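Local coordinates for mandelate racemase/muconate lactonizing enzyme family protein (Azoarcus sp., PDB 2QDE), which belongs to the mandelate racemase/muconate lactonizing enzyme family of the enolase superfamily and carries a barium ion in its metal site, at residues 340-352 and 360-374. Residues are numbered along the deposited sequence; the frame is centred on the assembly and turned at random.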
loop_
_atom_site.group_PDB
_atom_site.type_symbol
_atom_site.label_atom_id
_atom_site.label_comp_id
_atom_site.label_asym_id
_atom_site.label_seq_id
_atom_site.Cartn_x
_atom_site.Cartn_y
_atom_site.Cartn_z
ATOM N N ASP A 340 -46.847 -25.513 15.254
ATOM C CA ASP A 340 -47.823 -24.532 15.714
ATOM C C ASP A 340 -48.281 -23.583 14.604
ATOM O O ASP A 340 -48.818 -22.507 14.886
ATOM C CB ASP A 340 -47.258 -23.718 16.879
ATOM C CG ASP A 340 -47.100 -24.548 18.142
ATOM O OD1 ASP A 340 -47.884 -25.520 18.319
ATOM O OD2 ASP A 340 -46.207 -24.224 18.960
ATOM N N ILE A 341 -48.080 -23.979 13.349
ATOM C CA ILE A 341 -48.487 -23.144 12.221
ATOM C C ILE A 341 -49.539 -23.865 11.392
ATOM O O ILE A 341 -49.324 -25.001 10.960
ATOM C CB ILE A 341 -47.285 -22.806 11.316
ATOM C CG1 ILE A 341 -46.205 -22.087 12.136
ATOM C CG2 ILE A 341 -47.746 -21.944 10.147
ATOM C CD1 ILE A 341 -44.931 -21.810 11.362
ATOM N N ASP A 342 -50.668 -23.204 11.143
ATOM C CA ASP A 342 -51.737 -23.839 10.377
ATOM C C ASP A 342 -52.425 -22.945 9.353
ATOM O O ASP A 342 -53.356 -23.387 8.678
ATOM C CB ASP A 342 -52.795 -24.395 11.338
ATOM C CG ASP A 342 -53.485 -23.303 12.142
ATOM O OD1 ASP A 342 -52.842 -22.269 12.443
ATOM O OD2 ASP A 342 -54.669 -23.485 12.493
ATOM N N ASN A 343 -51.978 -21.700 9.227
ATOM C CA ASN A 343 -52.603 -20.790 8.277
ATOM C C ASN A 343 -51.580 -19.992 7.471
ATOM O O ASN A 343 -51.672 -18.773 7.383
ATOM C CB ASN A 343 -53.550 -19.847 9.033
ATOM C CG ASN A 343 -54.421 -19.011 8.100
ATOM O OD1 ASN A 343 -54.099 -17.860 7.782
ATOM N ND2 ASN A 343 -55.530 -19.596 7.647
ATOM N N ASP A 344 -50.609 -20.694 6.883
ATOM C CA ASP A 344 -49.563 -20.064 6.070
ATOM C C ASP A 344 -49.926 -20.284 4.602
ATOM O O ASP A 344 -50.627 -21.247 4.284
ATOM C CB ASP A 344 -48.206 -20.718 6.359
ATOM C CG ASP A 344 -47.039 -19.922 5.795
ATOM O OD1 ASP A 344 -46.715 -18.857 6.359
ATOM O OD2 ASP A 344 -46.450 -20.356 4.784
ATOM N N ILE A 345 -49.466 -19.415 3.700
ATOM C CA ILE A 345 -49.797 -19.619 2.295
ATOM C C ILE A 345 -49.146 -20.904 1.806
ATOM O O ILE A 345 -49.452 -21.391 0.717
ATOM C CB ILE A 345 -49.361 -18.440 1.395
ATOM C CG1 ILE A 345 -47.854 -18.238 1.465
ATOM C CG2 ILE A 345 -50.092 -17.171 1.816
ATOM C CD1 ILE A 345 -47.341 -17.296 0.402
ATOM N N ALA A 346 -48.229 -21.440 2.610
ATOM C CA ALA A 346 -47.586 -22.709 2.288
ATOM C C ALA A 346 -48.407 -23.743 3.045
ATOM O O ALA A 346 -48.504 -23.677 4.271
ATOM C CB ALA A 346 -46.140 -22.738 2.787
ATOM N N LEU A 347 -49.019 -24.677 2.328
ATOM C CA LEU A 347 -49.814 -25.702 2.989
ATOM C C LEU A 347 -48.897 -26.612 3.782
ATOM O O LEU A 347 -49.304 -27.194 4.786
ATOM C CB LEU A 347 -50.589 -26.535 1.967
ATOM C CG LEU A 347 -51.734 -25.848 1.223
ATOM C CD1 LEU A 347 -52.188 -26.736 0.087
ATOM C CD2 LEU A 347 -52.883 -25.567 2.183
ATOM N N ASN A 348 -47.649 -26.718 3.333
ATOM C CA ASN A 348 -46.664 -27.570 3.989
ATOM C C ASN A 348 -45.379 -26.810 4.339
ATOM O O ASN A 348 -44.341 -26.987 3.704
ATOM C CB ASN A 348 -46.356 -28.766 3.085
ATOM C CG ASN A 348 -45.803 -28.350 1.727
ATOM O OD1 ASN A 348 -46.153 -27.295 1.185
ATOM N ND2 ASN A 348 -44.945 -29.188 1.168
ATOM N N VAL A 349 -45.470 -25.967 5.360
ATOM C CA VAL A 349 -44.346 -25.163 5.822
ATOM C C VAL A 349 -43.147 -26.046 6.184
ATOM O O VAL A 349 -43.311 -27.096 6.805
ATOM C CB VAL A 349 -44.740 -24.349 7.075
ATOM C CG1 VAL A 349 -43.621 -23.396 7.457
ATOM C CG2 VAL A 349 -46.025 -23.572 6.810
ATOM N N PRO A 350 -41.929 -25.641 5.781
ATOM C CA PRO A 350 -40.756 -26.456 6.120
ATOM C C PRO A 350 -40.714 -26.690 7.629
ATOM O O PRO A 350 -41.095 -25.816 8.415
ATOM C CB PRO A 350 -39.596 -25.603 5.624
ATOM C CG PRO A 350 -40.177 -24.956 4.404
ATOM C CD PRO A 350 -41.561 -24.542 4.869
ATOM N N ARG A 351 -40.241 -27.866 8.030
ATOM C CA ARG A 351 -40.186 -28.224 9.439
ATOM C C ARG A 351 -39.165 -27.476 10.303
ATOM O O ARG A 351 -37.957 -27.544 10.075
ATOM C CB ARG A 351 -39.964 -29.733 9.575
ATOM C CG ARG A 351 -39.901 -30.228 11.010
ATOM C CD ARG A 351 -40.382 -31.667 11.110
ATOM N NE ARG A 351 -39.390 -32.656 10.689
ATOM C CZ ARG A 351 -38.493 -33.210 11.506
ATOM N NH1 ARG A 351 -38.460 -32.866 12.789
ATOM N NH2 ARG A 351 -37.645 -34.124 11.050
ATOM N N PHE A 352 -39.681 -26.765 11.299
ATOM C CA PHE A 352 -38.870 -26.026 12.259
ATOM C C PHE A 352 -39.154 -26.753 13.567
ATOM O O PHE A 352 -40.269 -26.675 14.092
ATOM C CB PHE A 352 -39.349 -24.582 12.383
ATOM C CG PHE A 352 -38.984 -23.712 11.217
ATOM C CD1 PHE A 352 -37.750 -23.067 11.173
ATOM C CD2 PHE A 352 -39.887 -23.512 10.176
ATOM C CE1 PHE A 352 -37.419 -22.233 10.105
ATOM C CE2 PHE A 352 -39.571 -22.683 9.103
ATOM C CZ PHE A 352 -38.334 -22.037 9.068
ATOM N N ASN A 360 -37.781 -29.287 2.906
ATOM C CA ASN A 360 -38.795 -30.212 2.405
ATOM C C ASN A 360 -38.103 -31.045 1.327
ATOM O O ASN A 360 -37.118 -30.602 0.734
ATOM C CB ASN A 360 -39.987 -29.450 1.810
ATOM C CG ASN A 360 -40.945 -28.931 2.875
ATOM O OD1 ASN A 360 -41.815 -28.096 2.596
ATOM N ND2 ASN A 360 -40.799 -29.428 4.100
ATOM N N ASP A 361 -38.610 -32.244 1.063
ATOM C CA ASP A 361 -37.974 -33.092 0.068
ATOM C C ASP A 361 -38.767 -33.271 -1.216
ATOM O O ASP A 361 -38.413 -34.083 -2.063
ATOM C CB ASP A 361 -37.647 -34.446 0.689
ATOM C CG ASP A 361 -36.655 -34.327 1.835
ATOM O OD1 ASP A 361 -35.510 -33.867 1.596
ATOM O OD2 ASP A 361 -37.019 -34.685 2.978
ATOM N N GLY A 362 -39.836 -32.500 -1.369
ATOM C CA GLY A 362 -40.627 -32.596 -2.579
ATOM C C GLY A 362 -39.887 -31.990 -3.760
ATOM O O GLY A 362 -38.836 -31.359 -3.583
ATOM N N PRO A 363 -40.409 -32.160 -4.985
ATOM C CA PRO A 363 -39.769 -31.612 -6.187
ATOM C C PRO A 363 -39.738 -30.086 -6.157
ATOM O O PRO A 363 -40.657 -29.453 -5.630
ATOM C CB PRO A 363 -40.649 -32.139 -7.320
ATOM C CG PRO A 363 -41.305 -33.375 -6.723
ATOM C CD PRO A 363 -41.629 -32.908 -5.339
ATOM N N GLY A 364 -38.694 -29.498 -6.742
ATOM C CA GLY A 364 -38.572 -28.046 -6.754
ATOM C C GLY A 364 -38.367 -27.515 -5.344
ATOM O O GLY A 364 -37.629 -28.111 -4.556
ATOM N N LEU A 365 -39.011 -26.401 -5.009
ATOM C CA LEU A 365 -38.870 -25.842 -3.664
ATOM C C LEU A 365 -39.662 -26.671 -2.653
ATOM O O LEU A 365 -39.574 -26.441 -1.445
ATOM C CB LEU A 365 -39.341 -24.384 -3.632
ATOM C CG LEU A 365 -38.451 -23.389 -4.383
ATOM C CD1 LEU A 365 -39.164 -22.055 -4.521
ATOM C CD2 LEU A 365 -37.125 -23.221 -3.635
ATOM N N GLY A 366 -40.438 -27.628 -3.161
ATOM C CA GLY A 366 -41.226 -28.496 -2.304
ATOM C C GLY A 366 -42.357 -27.836 -1.534
ATOM O O GLY A 366 -42.670 -28.254 -0.419
ATOM N N ILE A 367 -42.974 -26.816 -2.128
ATOM C CA ILE A 367 -44.067 -26.093 -1.488
ATOM C C ILE A 367 -45.380 -26.172 -2.275
ATOM O O ILE A 367 -45.392 -26.078 -3.507
ATOM C CB ILE A 367 -43.708 -24.593 -1.306
ATOM C CG1 ILE A 367 -42.471 -24.455 -0.409
ATOM C CG2 ILE A 367 -44.897 -23.833 -0.719
ATOM C CD1 ILE A 367 -42.679 -24.924 1.015
ATOM N N GLU A 368 -46.479 -26.330 -1.542
ATOM C CA GLU A 368 -47.830 -26.397 -2.109
ATOM C C GLU A 368 -48.576 -25.172 -1.590
ATOM O O GLU A 368 -48.779 -25.031 -0.383
ATOM C CB GLU A 368 -48.555 -27.649 -1.621
ATOM C CG GLU A 368 -47.796 -28.935 -1.826
ATOM C CD GLU A 368 -48.047 -29.540 -3.180
ATOM O OE1 GLU A 368 -48.061 -28.782 -4.179
ATOM O OE2 GLU A 368 -48.226 -30.777 -3.249
ATOM N N LEU A 369 -48.986 -24.291 -2.493
ATOM C CA LEU A 369 -49.686 -23.080 -2.087
ATOM C C LEU A 369 -51.158 -23.262 -1.738
ATOM O O LEU A 369 -51.886 -24.015 -2.389
ATOM C CB LEU A 369 -49.588 -22.004 -3.178
ATOM C CG LEU A 369 -48.308 -21.177 -3.312
ATOM C CD1 LEU A 369 -48.503 -20.134 -4.399
ATOM C CD2 LEU A 369 -47.980 -20.494 -1.992
ATOM N N ASN A 370 -51.585 -22.569 -0.692
ATOM C CA ASN A 370 -52.980 -22.588 -0.298
ATOM C C ASN A 370 -53.532 -21.464 -1.177
ATOM O O ASN A 370 -53.485 -20.297 -0.796
ATOM C CB ASN A 370 -53.114 -22.228 1.183
ATOM C CG ASN A 370 -54.557 -22.179 1.642
ATOM O OD1 ASN A 370 -55.458 -21.881 0.855
ATOM N ND2 ASN A 370 -54.784 -22.448 2.921
ATOM N N GLU A 371 -54.023 -21.822 -2.360
ATOM C CA GLU A 371 -54.532 -20.841 -3.320
ATOM C C GLU A 371 -55.600 -19.871 -2.811
ATOM O O GLU A 371 -55.522 -18.666 -3.073
ATOM C CB GLU A 371 -55.065 -21.547 -4.571
ATOM C CG GLU A 371 -54.033 -22.363 -5.345
ATOM C CD GLU A 371 -52.871 -21.533 -5.870
ATOM O OE1 GLU A 371 -53.050 -20.317 -6.125
ATOM O OE2 GLU A 371 -51.772 -22.110 -6.050
ATOM N N ASP A 372 -56.607 -20.374 -2.103
ATOM C CA ASP A 372 -57.636 -19.471 -1.620
ATOM C C ASP A 372 -57.111 -18.501 -0.561
ATOM O O ASP A 372 -57.545 -17.349 -0.509
ATOM C CB ASP A 372 -58.872 -20.254 -1.131
ATOM C CG ASP A 372 -58.522 -21.517 -0.389
ATOM O OD1 ASP A 372 -58.125 -21.407 0.793
ATOM O OD2 ASP A 372 -58.655 -22.628 -0.979
ATOM N N LEU A 373 -56.163 -18.943 0.262
ATOM C CA LEU A 373 -55.591 -18.056 1.275
ATOM C C LEU A 373 -54.815 -16.960 0.552
ATOM O O LEU A 373 -54.823 -15.797 0.963
ATOM C CB LEU A 373 -54.654 -18.827 2.213
ATOM C CG LEU A 373 -53.860 -18.004 3.233
ATOM C CD1 LEU A 373 -54.796 -17.184 4.103
ATOM C CD2 LEU A 373 -53.020 -18.943 4.093
ATOM N N VAL A 374 -54.147 -17.334 -0.533
ATOM C CA VAL A 374 -53.389 -16.364 -1.306
ATOM C C VAL A 374 -54.342 -15.268 -1.777
ATOM O O VAL A 374 -54.053 -14.078 -1.645
ATOM C CB VAL A 374 -52.722 -17.016 -2.523
ATOM C CG1 VAL A 374 -52.273 -15.949 -3.508
ATOM C CG2 VAL A 374 -51.527 -17.841 -2.066
HETATM O O HOH W 1 -52.688 -22.883 5.060
#
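Ala346 and Leu369 form a single beta bridge, in which Leu347 N donates a hydrogen bond to Glu368 O (2.7 Å) and Asn370 N donates one to Ile345 O (2.8 Å). Next along, the Asn348 amide continues the pairing where the backbones part: OD1 accepts from Glu368 N at 2.9 Å, and ND2 donates to Gly366 O through a more bent bond (135° at the hydrogen). Asparagine suits this place because one flat group both accepts and donates; a chi1 of 60°, with CG between the backbone N and carbonyl carbon, turns it toward 360-374.

Branched aliphatic residues fill the buried side. Ile345 runs alongside Leu369, its CD1 4.0 Å from Leu369 CD2, while the Ile345 and Leu373 side chains cross at about a right angle, CG2 of Ile345 meeting CD2 of Leu373. Ala346 is small enough to rest its CB on Ile367 CG2.

Asn370 N-caps helix 371-377, its OD1 accepting from Leu373 N from above the carbonyl plane, and its ND2 reaches Asp344 O through a water. The Asp344 carboxylate is held by His333 NE2 and Gly303 N. Ile367 and Pro350 pack on helix 303-315, whereas Ile345 and Val374 touch Leu35 of strand 31-40, linking barrel domain and N-terminal sheet.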